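Long-range contacts in carboxyl esterase NP (Bacillus subtilis, PDB 4CCW), which catalyses the hydrolysis of carboxylic esters to an alcohol and a carboxylate: residues Leu27-Cys32 with Asn73-Ser78; Lys33-Ser38 with Asp116-Glu121; Pro55-Leu60 with Tyr81-Val86. One frame throughout, in Å; residues are numbered along the deposited sequence.

Interaction 1: residues Leu27-Cys32 with Asn73-Ser78; sequences LWPVRC and NIADWS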
ATOM      1  N   LEU A  27      -5.665  16.720   4.981  1.00 55.87           N
ATOM      2  CA  LEU A  27      -5.720  16.683   3.514  1.00 54.90           C
ATOM      3  C   LEU A  27      -6.836  15.768   2.987  1.00 53.26           C
ATOM      4  O   LEU A  27      -7.062  15.693   1.765  1.00 54.06           O
ATOM      5  CB  LEU A  27      -4.377  16.243   2.919  1.00 54.36           C
ATOM      6  CG  LEU A  27      -3.082  16.967   3.309  1.00 56.26           C
ATOM      7  CD1 LEU A  27      -1.877  16.246   2.717  1.00 56.39           C
ATOM      8  CD2 LEU A  27      -3.101  18.436   2.900  1.00 58.58           C
ATOM      9  N   TRP A  28      -7.509  15.071   3.915  1.00 51.98           N
ATOM     10  CA  TRP A  28      -8.622  14.175   3.604  1.00 51.65           C
ATOM     11  C   TRP A  28      -9.847  15.022   3.335  1.00 53.30           C
ATOM     12  O   TRP A  28     -10.313  15.733   4.234  1.00 55.04           O
ATOM     13  CB  TRP A  28      -8.874  13.283   4.808  1.00 50.85           C
ATOM     14  CG  TRP A  28      -9.295  11.863   4.530  1.00 49.90           C
ATOM     15  CD1 TRP A  28     -10.593  11.351   4.479  1.00 50.50           C
ATOM     16  CD2 TRP A  28      -8.417  10.701   4.307  1.00 48.07           C
ATOM     17  NE1 TRP A  28     -10.576  10.002   4.229  1.00 49.83           N
ATOM     18  CE2 TRP A  28      -9.303   9.549   4.115  1.00 48.35           C
ATOM     19  CE3 TRP A  28      -7.038  10.512   4.242  1.00 47.85           C
ATOM     20  CZ2 TRP A  28      -8.808   8.275   3.871  1.00 47.88           C
ATOM     21  CZ3 TRP A  28      -6.550   9.225   3.992  1.00 47.15           C
ATOM     22  CH2 TRP A  28      -7.415   8.131   3.812  1.00 47.18           C
ATOM     23  N   PRO A  29     -10.384  14.981   2.096  1.00 54.21           N
ATOM     24  CA  PRO A  29     -11.476  15.904   1.737  1.00 57.12           C
ATOM     25  C   PRO A  29     -12.880  15.371   2.013  1.00 58.66           C
ATOM     26  O   PRO A  29     -13.861  15.904   1.478  1.00 61.09           O
ATOM     27  CB  PRO A  29     -11.276  16.095   0.235  1.00 58.30           C
ATOM     28  CG  PRO A  29     -10.683  14.807  -0.222  1.00 56.90           C
ATOM     29  CD  PRO A  29      -9.974  14.157   0.944  1.00 54.39           C
ATOM     30  N   VAL A  30     -12.978  14.336   2.839  1.00 57.85           N
ATOM     31  CA  VAL A  30     -14.271  13.763   3.199  1.00 60.29           C
ATOM     32  C   VAL A  30     -14.282  13.394   4.686  1.00 60.14           C
ATOM     33  O   VAL A  30     -13.227  13.282   5.301  1.00 58.46           O
ATOM     34  CB  VAL A  30     -14.622  12.559   2.284  1.00 60.96           C
ATOM     35  CG1 VAL A  30     -13.851  11.305   2.686  1.00 57.99           C
ATOM     36  CG2 VAL A  30     -16.120  12.302   2.279  1.00 65.42           C
ATOM     37  N   ARG A  31     -15.469  13.234   5.268  1.00 63.15           N
ATOM     38  CA  ARG A  31     -15.575  12.852   6.675  1.00 63.98           C
ATOM     39  C   ARG A  31     -14.985  11.463   6.898  1.00 61.24           C
ATOM     40  O   ARG A  31     -15.309  10.513   6.180  1.00 61.38           O
ATOM     41  CB  ARG A  31     -17.028  12.880   7.160  1.00 68.36           C
ATOM     42  CG  ARG A  31     -17.155  13.316   8.613  1.00 71.18           C
ATOM     43  CD  ARG A  31     -18.408  12.802   9.311  1.00 75.81           C
ATOM     44  NE  ARG A  31     -19.627  12.919   8.509  1.00 79.34           N
ATOM     45  CZ  ARG A  31     -20.393  11.890   8.150  1.00 81.04           C
ATOM     46  NH1 ARG A  31     -20.080  10.653   8.521  1.00 79.63           N
ATOM     47  NH2 ARG A  31     -21.479  12.097   7.422  1.00 84.55           N
ATOM     48  N   CYS A  32     -14.106  11.350   7.885  1.00 59.60           N
ATOM     49  CA  CYS A  32     -13.537  10.054   8.231  1.00 57.81           C
ATOM     50  C   CYS A  32     -13.415   9.857   9.737  1.00 58.73           C
ATOM     51  O   CYS A  32     -13.532  10.812  10.515  1.00 61.48           O
ATOM     52  CB  CYS A  32     -12.178   9.875   7.563  1.00 54.76           C
ATOM     53  SG  CYS A  32     -10.892  10.910   8.290  1.00 55.70           S
ATOM     54  N   ASN A  73      -7.505  10.348  -3.735  1.00 31.22           N
ATOM     55  CA  ASN A  73      -8.322   9.290  -4.325  1.00 31.02           C
ATOM     56  C   ASN A  73      -9.575   9.055  -3.518  1.00 31.58           C
ATOM     57  O   ASN A  73     -10.566   8.543  -4.033  1.00 31.69           O
ATOM     58  CB  ASN A  73      -7.537   7.972  -4.390  1.00 30.09           C
ATOM     59  CG  ASN A  73      -6.094   8.166  -4.793  1.00 29.41           C
ATOM     60  OD1 ASN A  73      -5.198   8.142  -3.938  1.00 30.10           O
ATOM     61  ND2 ASN A  73      -5.853   8.392  -6.090  1.00 30.26           N
ATOM     62  N   ILE A  74      -9.528   9.437  -2.247  1.00 31.74           N
ATOM     63  CA  ILE A  74     -10.545   9.012  -1.299  1.00 32.67           C
ATOM     64  C   ILE A  74     -11.924   9.658  -1.526  1.00 34.12           C
ATOM     65  O   ILE A  74     -12.938   9.024  -1.258  1.00 34.88           O
ATOM     66  CB  ILE A  74     -10.070   9.169   0.167  1.00 33.24           C
ATOM     67  CG1 ILE A  74     -10.991   8.396   1.130  1.00 32.97           C
ATOM     68  CG2 ILE A  74      -9.963  10.639   0.559  1.00 33.75           C
ATOM     69  CD1 ILE A  74     -10.941   6.891   0.965  1.00 33.49           C
ATOM     70  N   ALA A  75     -11.967  10.891  -2.034  1.00 35.18           N
ATOM     71  CA  ALA A  75     -13.268  11.542  -2.313  1.00 36.62           C
ATOM     72  C   ALA A  75     -14.071  10.784  -3.375  1.00 36.77           C
ATOM     73  O   ALA A  75     -15.278  10.571  -3.209  1.00 37.37           O
ATOM     74  CB  ALA A  75     -13.078  12.994  -2.724  1.00 38.31           C
ATOM     75  N   ASP A  76     -13.395  10.375  -4.449  1.00 37.21           N
ATOM     76  CA  ASP A  76     -14.012   9.577  -5.519  1.00 37.18           C
ATOM     77  C   ASP A  76     -14.357   8.159  -5.044  1.00 36.58           C
ATOM     78  O   ASP A  76     -15.498   7.722  -5.180  1.00 36.76           O
ATOM     79  CB  ASP A  76     -13.100   9.492  -6.751  1.00 37.66           C
ATOM     80  CG  ASP A  76     -13.190  10.717  -7.660  1.00 40.17           C
ATOM     81  OD1 ASP A  76     -14.121  11.544  -7.517  1.00 42.12           O
ATOM     82  OD2 ASP A  76     -12.313  10.842  -8.543  1.00 40.45           O
ATOM     83  N   TRP A  77     -13.379   7.438  -4.490  1.00 35.22           N
ATOM     84  CA  TRP A  77     -13.627   6.045  -4.102  1.00 34.87           C
ATOM     85  C   TRP A  77     -14.623   5.935  -2.989  1.00 36.13           C
ATOM     86  O   TRP A  77     -15.464   5.034  -3.000  1.00 36.64           O
ATOM     87  CB  TRP A  77     -12.334   5.295  -3.761  1.00 34.09           C
ATOM     88  CG  TRP A  77     -11.405   5.133  -4.935  1.00 33.14           C
ATOM     89  CD1 TRP A  77     -11.723   5.205  -6.288  1.00 33.43           C
ATOM     90  CD2 TRP A  77      -9.962   4.858  -4.902  1.00 32.02           C
ATOM     91  NE1 TRP A  77     -10.613   5.007  -7.065  1.00 31.90           N
ATOM     92  CE2 TRP A  77      -9.526   4.792  -6.303  1.00 32.52           C
ATOM     93  CE3 TRP A  77      -9.023   4.676  -3.893  1.00 32.34           C
ATOM     94  CZ2 TRP A  77      -8.207   4.550  -6.655  1.00 31.45           C
ATOM     95  CZ3 TRP A  77      -7.691   4.419  -4.259  1.00 30.68           C
ATOM     96  CH2 TRP A  77      -7.296   4.363  -5.608  1.00 31.34           C
ATOM     97  N   SER A  78     -14.572   6.882  -2.053  1.00 36.49           N
ATOM     98  CA  SER A  78     -15.456   6.902  -0.882  1.00 38.08           C
ATOM     99  C   SER A  78     -16.913   7.205  -1.228  1.00 39.00           C
ATOM    100  O   SER A  78     -17.819   6.880  -0.456  1.00 38.44           O
ATOM    101  CB  SER A  78     -14.961   7.927   0.136  1.00 38.78           C
ATOM    102  OG  SER A  78     -15.368   7.575   1.434  1.00 41.73           O
TER

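Interaction 2: residues Lys33-Ser38 with Asp116-Glu121; sequences KSFYIS and DNLGIE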
ATOM      1  N   LYS A  33     -13.202   8.608  10.142  1.00 57.05           N
ATOM      2  CA  LYS A  33     -12.885   8.297  11.528  1.00 57.65           C
ATOM      3  C   LYS A  33     -11.645   7.423  11.615  1.00 54.57           C
ATOM      4  O   LYS A  33     -11.473   6.481  10.834  1.00 52.58           O
ATOM      5  CB  LYS A  33     -14.074   7.659  12.261  1.00 61.02           C
ATOM      6  CG  LYS A  33     -14.564   6.328  11.714  1.00 60.41           C
ATOM      7  CD  LYS A  33     -15.603   5.728  12.644  1.00 64.33           C
ATOM      8  CE  LYS A  33     -16.292   4.527  12.020  1.00 65.17           C
ATOM      9  NZ  LYS A  33     -17.361   3.983  12.904  1.00 69.23           N
ATOM     10  N   SER A  34     -10.774   7.770  12.556  1.00 54.69           N
ATOM     11  CA  SER A  34      -9.593   6.980  12.872  1.00 52.91           C
ATOM     12  C   SER A  34      -9.907   6.089  14.058  1.00 54.64           C
ATOM     13  O   SER A  34     -10.528   6.532  15.023  1.00 58.18           O
ATOM     14  CB  SER A  34      -8.424   7.892  13.223  1.00 53.63           C
ATOM     15  OG  SER A  34      -7.976   8.594  12.082  1.00 53.40           O
ATOM     16  N   PHE A  35      -9.486   4.834  13.981  1.00 52.58           N
ATOM     17  CA  PHE A  35      -9.710   3.886  15.065  1.00 54.52           C
ATOM     18  C   PHE A  35      -8.741   2.712  14.988  1.00 53.09           C
ATOM     19  O   PHE A  35      -8.029   2.539  13.990  1.00 50.20           O
ATOM     20  CB  PHE A  35     -11.171   3.407  15.096  1.00 56.33           C
ATOM     21  CG  PHE A  35     -11.592   2.622  13.884  1.00 54.28           C
ATOM     22  CD1 PHE A  35     -11.995   3.270  12.718  1.00 53.17           C
ATOM     23  CD2 PHE A  35     -11.614   1.233  13.917  1.00 54.50           C
ATOM     24  CE1 PHE A  35     -12.397   2.548  11.604  1.00 52.36           C
ATOM     25  CE2 PHE A  35     -12.011   0.504  12.806  1.00 53.90           C
ATOM     26  CZ  PHE A  35     -12.404   1.162  11.650  1.00 53.08           C
ATOM     27  N   TYR A  36      -8.723   1.913  16.050  1.00 55.46           N
ATOM     28  CA  TYR A  36      -7.843   0.757  16.115  1.00 54.84           C
ATOM     29  C   TYR A  36      -8.630  -0.550  16.130  1.00 55.95           C
ATOM     30  O   TYR A  36      -9.720  -0.642  16.712  1.00 58.36           O
ATOM     31  CB  TYR A  36      -6.909   0.850  17.326  1.00 57.14           C
ATOM     32  CG  TYR A  36      -5.807   1.878  17.178  1.00 56.56           C
ATOM     33  CD1 TYR A  36      -4.582   1.538  16.596  1.00 55.01           C
ATOM     34  CD2 TYR A  36      -5.983   3.194  17.617  1.00 58.51           C
ATOM     35  CE1 TYR A  36      -3.568   2.473  16.463  1.00 55.84           C
ATOM     36  CE2 TYR A  36      -4.968   4.140  17.480  1.00 58.90           C
ATOM     37  CZ  TYR A  36      -3.764   3.774  16.909  1.00 57.80           C
ATOM     38  OH  TYR A  36      -2.742   4.698  16.758  1.00 59.10           O
ATOM     39  N   ILE A  37      -8.058  -1.550  15.472  1.00 54.44           N
ATOM     40  CA  ILE A  37      -8.599  -2.898  15.431  1.00 56.00           C
ATOM     41  C   ILE A  37      -7.558  -3.838  16.023  1.00 56.71           C
ATOM     42  O   ILE A  37      -6.401  -3.822  15.616  1.00 55.45           O
ATOM     43  CB  ILE A  37      -8.924  -3.315  13.980  1.00 55.04           C
ATOM     44  CG1 ILE A  37     -10.277  -2.742  13.563  1.00 56.12           C
ATOM     45  CG2 ILE A  37      -8.933  -4.830  13.823  1.00 56.73           C
ATOM     46  CD1 ILE A  37     -10.455  -2.693  12.065  1.00 55.08           C
ATOM     47  N   SER A  38      -7.973  -4.644  16.990  1.00 59.89           N
ATOM     48  CA  SER A  38      -7.094  -5.634  17.592  1.00 61.50           C
ATOM     49  C   SER A  38      -6.938  -6.830  16.658  1.00 60.78           C
ATOM     50  O   SER A  38      -7.923  -7.370  16.164  1.00 61.53           O
ATOM     51  CB  SER A  38      -7.650  -6.079  18.949  1.00 65.79           C
ATOM     52  OG  SER A  38      -6.775  -6.999  19.574  1.00 67.79           O
ATOM     53  N   ASP A 116     -12.169  -9.845   9.396  1.00 36.82           N
ATOM     54  CA  ASP A 116     -13.130 -10.415  10.350  1.00 38.21           C
ATOM     55  C   ASP A 116     -13.648  -9.365  11.342  1.00 39.41           C
ATOM     56  O   ASP A 116     -14.854  -9.293  11.621  1.00 40.20           O
ATOM     57  CB  ASP A 116     -12.518 -11.610  11.101  1.00 38.86           C
ATOM     58  CG  ASP A 116     -12.262 -12.816  10.203  1.00 38.44           C
ATOM     59  OD1 ASP A 116     -12.809 -12.888   9.074  1.00 37.77           O
ATOM     60  OD2 ASP A 116     -11.515 -13.717  10.637  1.00 38.34           O
ATOM     61  N   ASN A 117     -12.730  -8.550  11.860  1.00 39.87           N
ATOM     62  CA  ASN A 117     -13.046  -7.518  12.843  1.00 41.49           C
ATOM     63  C   ASN A 117     -13.821  -6.317  12.311  1.00 41.64           C
ATOM     64  O   ASN A 117     -14.476  -5.601  13.081  1.00 43.59           O
ATOM     65  CB  ASN A 117     -11.775  -7.070  13.561  1.00 42.67           C
ATOM     66  CG  ASN A 117     -11.131  -8.200  14.345  1.00 44.09           C
ATOM     67  OD1 ASN A 117     -11.646  -9.319  14.373  1.00 45.76           O
ATOM     68  ND2 ASN A 117     -10.012  -7.917  14.982  1.00 44.91           N
ATOM     69  N   LEU A 118     -13.745  -6.105  11.001  1.00 40.18           N
ATOM     70  CA  LEU A 118     -14.548  -5.093  10.321  1.00 39.68           C
ATOM     71  C   LEU A 118     -15.866  -5.677   9.823  1.00 39.96           C
ATOM     72  O   LEU A 118     -16.722  -4.951   9.304  1.00 40.85           O
ATOM     73  CB  LEU A 118     -13.765  -4.485   9.150  1.00 38.15           C
ATOM     74  CG  LEU A 118     -12.666  -3.480   9.515  1.00 38.14           C
ATOM     75  CD1 LEU A 118     -11.722  -3.223   8.347  1.00 36.63           C
ATOM     76  CD2 LEU A 118     -13.279  -2.180  10.027  1.00 39.09           C
ATOM     77  N   GLY A 119     -16.024  -6.991   9.968  1.00 39.87           N
ATOM     78  CA  GLY A 119     -17.263  -7.668   9.577  1.00 40.44           C
ATOM     79  C   GLY A 119     -17.384  -7.834   8.077  1.00 39.39           C
ATOM     80  O   GLY A 119     -18.489  -7.966   7.543  1.00 39.61           O
ATOM     81  N   ILE A 120     -16.237  -7.838   7.400  1.00 37.80           N
ATOM     82  CA  ILE A 120     -16.196  -8.010   5.959  1.00 37.12           C
ATOM     83  C   ILE A 120     -16.364  -9.489   5.602  1.00 38.18           C
ATOM     84  O   ILE A 120     -15.756 -10.371   6.227  1.00 38.05           O
ATOM     85  CB  ILE A 120     -14.906  -7.402   5.353  1.00 35.73           C
ATOM     86  CG1 ILE A 120     -14.931  -5.869   5.483  1.00 35.20           C
ATOM     87  CG2 ILE A 120     -14.753  -7.813   3.894  1.00 35.06           C
ATOM     88  CD1 ILE A 120     -13.593  -5.179   5.259  1.00 34.18           C
ATOM     89  N   GLU A 121     -17.238  -9.757   4.630  1.00 38.37           N
ATOM     90  CA  GLU A 121     -17.299 -11.079   4.018  1.00 38.95           C
ATOM     91  C   GLU A 121     -16.347 -11.095   2.839  1.00 38.03           C
ATOM     92  O   GLU A 121     -15.236 -11.602   2.959  1.00 37.24           O
ATOM     93  CB  GLU A 121     -18.723 -11.432   3.601  1.00 39.97           C
ATOM     94  CG  GLU A 121     -19.565 -11.913   4.771  1.00 41.77           C
ATOM     95  CD  GLU A 121     -21.030 -12.006   4.419  1.00 43.30           C
ATOM     96  OE1 GLU A 121     -21.620 -10.965   4.061  1.00 43.73           O
ATOM     97  OE2 GLU A 121     -21.590 -13.118   4.510  1.00 44.71           O
TER

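Interaction 3: residues Pro55-Leu60 with Tyr81-Val86; sequences PPLVLL and YRTYAV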
ATOM      1  N   PRO A  55     -20.868  -1.135  -0.213  1.00 40.33           N
ATOM      2  CA  PRO A  55     -19.907  -2.236  -0.304  1.00 39.02           C
ATOM      3  C   PRO A  55     -18.534  -1.850   0.253  1.00 36.69           C
ATOM      4  O   PRO A  55     -18.090  -0.719   0.061  1.00 35.47           O
ATOM      5  CB  PRO A  55     -19.802  -2.499  -1.817  1.00 39.45           C
ATOM      6  CG  PRO A  55     -20.519  -1.368  -2.486  1.00 40.65           C
ATOM      7  CD  PRO A  55     -21.548  -0.918  -1.504  1.00 41.00           C
ATOM      8  N   PRO A  56     -17.879  -2.782   0.963  1.00 35.70           N
ATOM      9  CA  PRO A  56     -16.570  -2.506   1.532  1.00 34.48           C
ATOM     10  C   PRO A  56     -15.446  -2.420   0.489  1.00 32.68           C
ATOM     11  O   PRO A  56     -15.451  -3.142  -0.523  1.00 32.93           O
ATOM     12  CB  PRO A  56     -16.331  -3.677   2.507  1.00 34.54           C
ATOM     13  CG  PRO A  56     -17.570  -4.530   2.457  1.00 35.73           C
ATOM     14  CD  PRO A  56     -18.323  -4.163   1.224  1.00 36.76           C
ATOM     15  N   LEU A  57     -14.501  -1.525   0.756  1.00 31.76           N
ATOM     16  CA  LEU A  57     -13.267  -1.405  -0.021  1.00 29.88           C
ATOM     17  C   LEU A  57     -12.094  -1.232   0.926  1.00 29.81           C
ATOM     18  O   LEU A  57     -12.132  -0.381   1.824  1.00 30.64           O
ATOM     19  CB  LEU A  57     -13.342  -0.218  -0.996  1.00 29.85           C
ATOM     20  CG  LEU A  57     -12.039   0.280  -1.645  1.00 28.83           C
ATOM     21  CD1 LEU A  57     -11.459  -0.738  -2.633  1.00 28.34           C
ATOM     22  CD2 LEU A  57     -12.274   1.610  -2.343  1.00 29.02           C
ATOM     23  N   VAL A  58     -11.049  -2.037   0.735  1.00 28.75           N
ATOM     24  CA  VAL A  58      -9.889  -1.965   1.615  1.00 28.64           C
ATOM     25  C   VAL A  58      -8.681  -1.411   0.835  1.00 27.75           C
ATOM     26  O   VAL A  58      -8.381  -1.865  -0.272  1.00 27.70           O
ATOM     27  CB  VAL A  58      -9.560  -3.332   2.265  1.00 28.63           C
ATOM     28  CG1 VAL A  58      -8.248  -3.265   3.043  1.00 28.53           C
ATOM     29  CG2 VAL A  58     -10.679  -3.781   3.199  1.00 30.08           C
ATOM     30  N   LEU A  59      -8.017  -0.422   1.428  1.00 28.39           N
ATOM     31  CA  LEU A  59      -6.837   0.209   0.853  1.00 27.75           C
ATOM     32  C   LEU A  59      -5.592  -0.142   1.664  1.00 27.37           C
ATOM     33  O   LEU A  59      -5.591  -0.080   2.898  1.00 27.51           O
ATOM     34  CB  LEU A  59      -7.003   1.733   0.812  1.00 28.37           C
ATOM     35  CG  LEU A  59      -8.308   2.315   0.250  1.00 29.39           C
ATOM     36  CD1 LEU A  59      -8.330   3.828   0.378  1.00 30.15           C
ATOM     37  CD2 LEU A  59      -8.525   1.891  -1.191  1.00 28.84           C
ATOM     38  N   LEU A  60      -4.532  -0.503   0.951  1.00 26.50           N
ATOM     39  CA  LEU A  60      -3.264  -0.846   1.564  1.00 25.52           C
ATOM     40  C   LEU A  60      -2.180  -0.005   0.875  1.00 24.95           C
ATOM     41  O   LEU A  60      -1.871  -0.205  -0.295  1.00 24.10           O
ATOM     42  CB  LEU A  60      -2.985  -2.351   1.446  1.00 26.02           C
ATOM     43  CG  LEU A  60      -3.855  -3.307   2.280  1.00 27.29           C
ATOM     44  CD1 LEU A  60      -3.614  -4.748   1.839  1.00 27.44           C
ATOM     45  CD2 LEU A  60      -3.620  -3.149   3.780  1.00 27.73           C
ATOM     46  N   TYR A  81     -18.100   3.461  -2.071  1.00 36.86           N
ATOM     47  CA  TYR A  81     -17.697   2.333  -1.231  1.00 35.34           C
ATOM     48  C   TYR A  81     -17.489   2.732   0.208  1.00 34.61           C
ATOM     49  O   TYR A  81     -17.059   3.852   0.499  1.00 33.73           O
ATOM     50  CB  TYR A  81     -16.392   1.694  -1.759  1.00 34.19           C
ATOM     51  CG  TYR A  81     -16.549   1.120  -3.141  1.00 35.62           C
ATOM     52  CD1 TYR A  81     -17.053  -0.165  -3.333  1.00 36.06           C
ATOM     53  CD2 TYR A  81     -16.219   1.877  -4.263  1.00 36.00           C
ATOM     54  CE1 TYR A  81     -17.224  -0.681  -4.606  1.00 37.34           C
ATOM     55  CE2 TYR A  81     -16.384   1.366  -5.539  1.00 36.66           C
ATOM     56  CZ  TYR A  81     -16.889   0.090  -5.702  1.00 37.37           C
ATOM     57  OH  TYR A  81     -17.055  -0.412  -6.973  1.00 38.74           O
ATOM     58  N   ARG A  82     -17.779   1.797   1.109  1.00 33.76           N
ATOM     59  CA  ARG A  82     -17.351   1.930   2.480  1.00 33.37           C
ATOM     60  C   ARG A  82     -15.869   1.597   2.488  1.00 32.61           C
ATOM     61  O   ARG A  82     -15.482   0.428   2.407  1.00 32.19           O
ATOM     62  CB  ARG A  82     -18.137   0.982   3.382  1.00 34.24           C
ATOM     63  CG  ARG A  82     -17.734   1.026   4.850  1.00 34.42           C
ATOM     64  CD  ARG A  82     -17.965   2.400   5.464  1.00 35.09           C
ATOM     65  NE  ARG A  82     -17.752   2.419   6.918  1.00 35.89           N
ATOM     66  CZ  ARG A  82     -17.737   3.525   7.656  1.00 36.77           C
ATOM     67  NH1 ARG A  82     -17.925   4.708   7.081  1.00 36.82           N
ATOM     68  NH2 ARG A  82     -17.547   3.456   8.977  1.00 37.18           N
ATOM     69  N   THR A  83     -15.039   2.634   2.558  1.00 32.05           N
ATOM     70  CA  THR A  83     -13.621   2.485   2.284  1.00 30.76           C
ATOM     71  C   THR A  83     -12.786   2.521   3.559  1.00 30.41           C
ATOM     72  O   THR A  83     -12.840   3.501   4.315  1.00 31.15           O
ATOM     73  CB  THR A  83     -13.124   3.607   1.359  1.00 31.47           C
ATOM     74  OG1 THR A  83     -13.269   4.863   2.027  1.00 34.09           O
ATOM     75  CG2 THR A  83     -13.943   3.653   0.117  1.00 30.20           C
ATOM     76  N   TYR A  84     -12.022   1.452   3.779  1.00 29.11           N
ATOM     77  CA  TYR A  84     -11.167   1.326   4.955  1.00 29.02           C
ATOM     78  C   TYR A  84      -9.706   1.408   4.534  1.00 28.12           C
ATOM     79  O   TYR A  84      -9.203   0.512   3.843  1.00 28.07           O
ATOM     80  CB  TYR A  84     -11.406  -0.002   5.683  1.00 28.85           C
ATOM     81  CG  TYR A  84     -12.828  -0.227   6.147  1.00 30.74           C
ATOM     82  CD1 TYR A  84     -13.305   0.365   7.314  1.00 31.71           C
ATOM     83  CD2 TYR A  84     -13.693  -1.044   5.418  1.00 31.31           C
ATOM     84  CE1 TYR A  84     -14.610   0.148   7.738  1.00 33.54           C
ATOM     85  CE2 TYR A  84     -15.006  -1.256   5.828  1.00 32.51           C
ATOM     86  CZ  TYR A  84     -15.453  -0.667   6.989  1.00 33.71           C
ATOM     87  OH  TYR A  84     -16.751  -0.885   7.402  1.00 35.39           O
ATOM     88  N   ALA A  85      -9.024   2.466   4.962  1.00 28.33           N
ATOM     89  CA  ALA A  85      -7.582   2.590   4.727  1.00 28.03           C
ATOM     90  C   ALA A  85      -6.806   2.036   5.912  1.00 28.09           C
ATOM     91  O   ALA A  85      -6.802   2.617   6.999  1.00 30.42           O
ATOM     92  CB  ALA A  85      -7.201   4.038   4.447  1.00 28.12           C
ATOM     93  N   VAL A  86      -6.147   0.908   5.691  1.00 27.69           N
ATOM     94  CA  VAL A  86      -5.513   0.130   6.762  1.00 27.84           C
ATOM     95  C   VAL A  86      -3.999   0.362   6.805  1.00 28.25           C
ATOM     96  O   VAL A  86      -3.316   0.185   5.785  1.00 27.41           O
ATOM     97  CB  VAL A  86      -5.772  -1.370   6.542  1.00 27.64           C
ATOM     98  CG1 VAL A  86      -5.045  -2.196   7.594  1.00 28.20           C
ATOM     99  CG2 VAL A  86      -7.278  -1.656   6.546  1.00 28.06           C
TER

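Interaction 1: residues Leu27-Cys32 with Asn73-Ser78
The indole NE1 of W28 gives its hydrogen bond to OG of S49 on strand 42-49, while the aliphatic branch of I74 covers the same end of the ring, with I74 CG1 3.5 Å from W28 NE1. The polar tip is thus satisfied inside an otherwise apolar contact. I74 lies roughly perpendicular to the indole side chain. Its CG2 sits over the five-membered ring, 3.8 Å from the centroid and only 12° off the normal, a CH-pi contact. With CG1 anti to the backbone N (chi1 -166°), the longer branch drops past the rim of the indole by NE1 and CZ2, where I74 CG1 is also 3.5 Å from W28 CZ2. P29 closes in beside it: its CD is 3.5 Å from I74 CG2, and its CG rests on the methyl of A75 (CG to CB 3.9 Å). V30 adds a looser touch through CG1, which faces S78 OG one turn further along at 4.2 Å; that hydroxyl has a weak hydrogen bond to T83 OG1. No hydrogen bond joins the two segments; the contact is made by apolar side chains and the CH-pi contact. I74 also touches L59 of strand 56-60, and W28 packs on I47 of strand 42-49. The loop ahead of strand 32-39 is here packed against the first turn of helix 74-80, the connection between two parallel strands in the alpha/beta hydrolase fold.

Interaction 2: residues Lys33-Ser38 with Asp116-Glu121
L118, in the last turn of helix 104-118, meets both I37 and F35 of strand 32-39. Its CB still stands back from the strand. Because CG is anti to the carbonyl carbon (chi1 -76°), the rest of the side chain swings toward it, and L118 CG comes to 3.5 Å from I37 CD1, tighter than usual for two carbons. Beyond CG the branches divide. L118 CD1 lies beside the same methyl, 4.0 Å from I37 CD1. L118 CD2 touches it too and continues to the ring of F35, meeting its edge near the ring plane, 3.8 Å from CZ. This branch also packs on Y84 of strand 82-86. L118 lies crosswise to I37, with I37 CD1 set against CG and CD2 of L118.

I37 uses its other branch for N117. CG2, anti to the backbone N, lies 3.6 Å from N117 CB, and the amide continues past it toward the strand end. The approach of N117 ND2 to S38 O is too short and too bent to count as a hydrogen bond, so its details remain doubtful.

Behind these side chains the helix ends in a Schellman motif: G119 has a positive phi (76°), and its N is bonded to D116 O at 3.1 Å. R145 ties the exit down through a salt bridge to D116 and hydrogen bonds to the carbonyls of I120 and E121. F35 and I37 meanwhile lean on V46 of strand 42-49. The contact sets the C-terminal end of a helix against strand 32-39, which pairs antiparallel with 42-49 at the start of the mixed sheet, the layered packing of an alpha/beta hydrolase.

Interaction 3: residues Pro55-Leu60 with Tyr81-Val86
Strands 56-60 and 82-86 run parallel, their directions 21° apart, laced by five backbone hydrogen bonds that zigzag between them and extend back to P55 O: R82 N to P55 O, L57 N to R82 O, Y84 N to L57 O, L59 N to Y84 O and V86 N to L59 O. The bond from Y84 N to L57 O is 2.7 Å long and nearly straight at 172°. P56 CA, like those of V58 and T83, makes a CA-H...O contact, to R82 O at 3.2 Å.

One face carries L57, L59, T83 and A85. L57 and T83 run alongside each other, L57 CD2 3.6 Å from T83 CG2, and the CB of L57 reaches back to the CB of Y81. T83 OG1 turns from this apolar pair to the carbonyl of S49 on the neighbouring strand. Helix 74-80 covers this face through I74 and W77.

The other face holds P56, V58, L60, R82, Y84 and V86. V58 CG1 meets V86 CG2 at 4.0 Å, and L60 CD2 lies 3.9 Å from V86 CB. Bent at chi2 (62°), R82 brings its NE only into a weak bond with Y84 OH, while its NH1 binds the carbonyl of G50. Helix 104-118 packs over this side, reaching V58, L60, Y84 and V86.

At the entrance P55 crosses Y81 at about a right angle, its CG 3.8 Å from Y81 CD1, and P55 O faces the ring edge. The two strands and helix 74-80 form a beta-alpha-beta crossover in which the later strand lies between 42-49 and 56-60, the strand order of the alpha/beta hydrolase core.

How the interactions relate
From the N terminus, the loop 27-32 is the first piece used: interaction 1 joins it to helix 74-80. Strand 32-39 follows directly, and interaction 2 carries it to the end of helix 104-118, so these two closures cross. Interaction 3 pairs strands 56-60 and 82-86; it nests inside the loop of interaction 2 but crosses interaction 1, whose helix connects the paired strands. Interactions 1 and 3 meet where I74, W77 and S78 touch T83 and L59; interactions 2 and 3 meet where L118 and I120 touch Y84, V58 and P56. Helices thus flank both faces of the central strand pair; the N-terminal loop packs on one helix and the strand after it on the other.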